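Local coordinates for protein (tenascin) (Gallus gallus, PDB 1QR4), which forms a two-domain fibronectin type III segment of an extracellular matrix adhesion protein and probably binds heparin, at residues A111-T116 / Y160-I165. Sequence-based numbering, arbitrary orientation.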
# COMPACT_ATOMS: atom_id res chain seq x y z
N ALA A 111 -20.23 9.08 18.95
CA ALA A 111 -20.48 8.86 17.53
C ALA A 111 -20.02 7.49 17.06
O ALA A 111 -19.00 6.98 17.51
CB ALA A 111 -19.82 9.94 16.69
N THR A 112 -20.80 6.92 16.15
CA THR A 112 -20.48 5.62 15.59
C THR A 112 -19.77 5.80 14.26
O THR A 112 -20.40 6.16 13.26
CB THR A 112 -21.77 4.76 15.38
OG1 THR A 112 -22.33 4.41 16.65
CG2 THR A 112 -21.47 3.47 14.60
N VAL A 113 -18.45 5.61 14.26
CA VAL A 113 -17.67 5.71 13.03
C VAL A 113 -17.63 4.32 12.42
O VAL A 113 -17.48 3.32 13.12
CB VAL A 113 -16.25 6.26 13.30
CG1 VAL A 113 -15.60 5.52 14.45
CG2 VAL A 113 -15.41 6.16 12.05
N SER A 114 -17.85 4.25 11.11
CA SER A 114 -17.86 2.99 10.39
C SER A 114 -16.99 3.11 9.13
O SER A 114 -16.70 4.22 8.68
CB SER A 114 -19.30 2.64 10.02
OG SER A 114 -19.35 1.52 9.17
N TRP A 115 -16.53 1.98 8.59
CA TRP A 115 -15.68 2.00 7.39
C TRP A 115 -15.87 0.78 6.52
O TRP A 115 -16.26 -0.26 7.01
CB TRP A 115 -14.20 2.08 7.77
CG TRP A 115 -13.79 0.98 8.69
CD1 TRP A 115 -13.36 -0.26 8.34
CD2 TRP A 115 -13.85 1.01 10.12
NE1 TRP A 115 -13.16 -1.02 9.46
CE2 TRP A 115 -13.46 -0.27 10.57
CE3 TRP A 115 -14.21 1.98 11.07
CZ2 TRP A 115 -13.40 -0.61 11.93
CZ3 TRP A 115 -14.16 1.65 12.43
CH2 TRP A 115 -13.76 0.36 12.84
N THR A 116 -15.58 0.91 5.24
CA THR A 116 -15.72 -0.23 4.35
C THR A 116 -14.35 -0.89 4.17
O THR A 116 -13.37 -0.25 3.77
CB THR A 116 -16.40 0.12 3.00
OG1 THR A 116 -15.47 0.72 2.11
CG2 THR A 116 -17.58 1.08 3.24
N TYR A 160 -13.88 17.00 14.75
CA TYR A 160 -12.86 15.99 15.03
C TYR A 160 -12.24 15.37 13.79
O TYR A 160 -12.96 14.87 12.92
CB TYR A 160 -13.50 14.87 15.87
CG TYR A 160 -13.57 15.16 17.35
CD1 TYR A 160 -12.42 15.16 18.14
CD2 TYR A 160 -14.80 15.38 17.99
CE1 TYR A 160 -12.47 15.36 19.52
CE2 TYR A 160 -14.87 15.59 19.38
CZ TYR A 160 -13.70 15.57 20.14
OH TYR A 160 -13.72 15.72 21.51
N ASN A 161 -10.91 15.40 13.71
CA ASN A 161 -10.20 14.78 12.58
C ASN A 161 -10.12 13.29 12.92
O ASN A 161 -9.56 12.93 13.95
CB ASN A 161 -8.79 15.35 12.46
CG ASN A 161 -8.59 16.18 11.19
OD1 ASN A 161 -9.18 15.90 10.15
ND2 ASN A 161 -7.72 17.18 11.28
N VAL A 162 -10.70 12.43 12.09
CA VAL A 162 -10.72 11.00 12.35
C VAL A 162 -10.07 10.19 11.27
O VAL A 162 -10.61 10.07 10.18
CB VAL A 162 -12.15 10.46 12.54
CG1 VAL A 162 -12.15 8.93 12.67
CG2 VAL A 162 -12.78 11.09 13.77
N ASN A 163 -8.98 9.53 11.64
CA ASN A 163 -8.19 8.69 10.75
C ASN A 163 -8.36 7.23 11.10
O ASN A 163 -8.49 6.86 12.26
CB ASN A 163 -6.72 9.05 10.89
CG ASN A 163 -6.46 10.54 10.77
OD1 ASN A 163 -6.15 11.22 11.75
ND2 ASN A 163 -6.56 11.07 9.55
N ILE A 164 -8.37 6.39 10.07
CA ILE A 164 -8.49 4.95 10.23
C ILE A 164 -7.40 4.29 9.39
O ILE A 164 -7.19 4.66 8.23
CB ILE A 164 -9.87 4.45 9.79
CG1 ILE A 164 -10.95 5.15 10.63
CG2 ILE A 164 -9.96 2.94 9.95
CD1 ILE A 164 -12.37 4.82 10.21
N ILE A 165 -6.68 3.34 10.00
CA ILE A 165 -5.58 2.65 9.33
C ILE A 165 -5.73 1.15 9.47
O ILE A 165 -6.15 0.69 10.53
CB ILE A 165 -4.25 3.05 9.98
CG1 ILE A 165 -3.86 4.46 9.55
CG2 ILE A 165 -3.15 2.09 9.62
CD1 ILE A 165 -2.64 4.99 10.27
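Ile164 reaches across from strand 160-165 and brings its terminal methyl, CD1, against both Trp115 and Val113 of strand 111-115. The two strands belong to opposite sheets of a fibronectin type III beta-sandwich: 111-115 is the middle strand of the three-stranded sheet, and 159-168 is an inner strand of the four-stranded one. Their axes run at 40° to each other and come no closer than 9.5 Å, a gap that side chains alone must fill.

The packing is densest around Ile164, which buries 69 Å² against the other strand and touches two residues there. Its CD1 lies 3.5 Å from CE3 of Trp115, approaching the indole obliquely; CG2 stands 4.3 Å above the ring plane, offset toward the rim, a looser second approach. An extended side chain, with CD1 anti to CA (chi2 175°), carries the methyl across the gap. The same CD1 meets CG2 of Val113 at 3.8 Å; chi1 of 49° leaves this CG2 anti to the backbone N, from where it makes the contact. Farther along, the fit relaxes: Val162, a small beta-branched residue suited to an extended strand, touches only Val113, CG1 to CG2 at 4.3 Å.

The broad, flat indole of Trp115 also receives Tyr125 and Val127 of strand 124-131, and Ile101 touches both Val162 and Ile164, so the layer continues beyond the two strands. Alternation separates this buried, apolar side from the outer one: Ser114 points away and hydrogen-bonds through OG to Thr147 O, and Asn163 is partly exposed. With only apolar groups meeting across the gap, cohesion between the sheets here probably comes mainly from burial of apolar surface, whereas backbone hydrogen bonding works within each sheet.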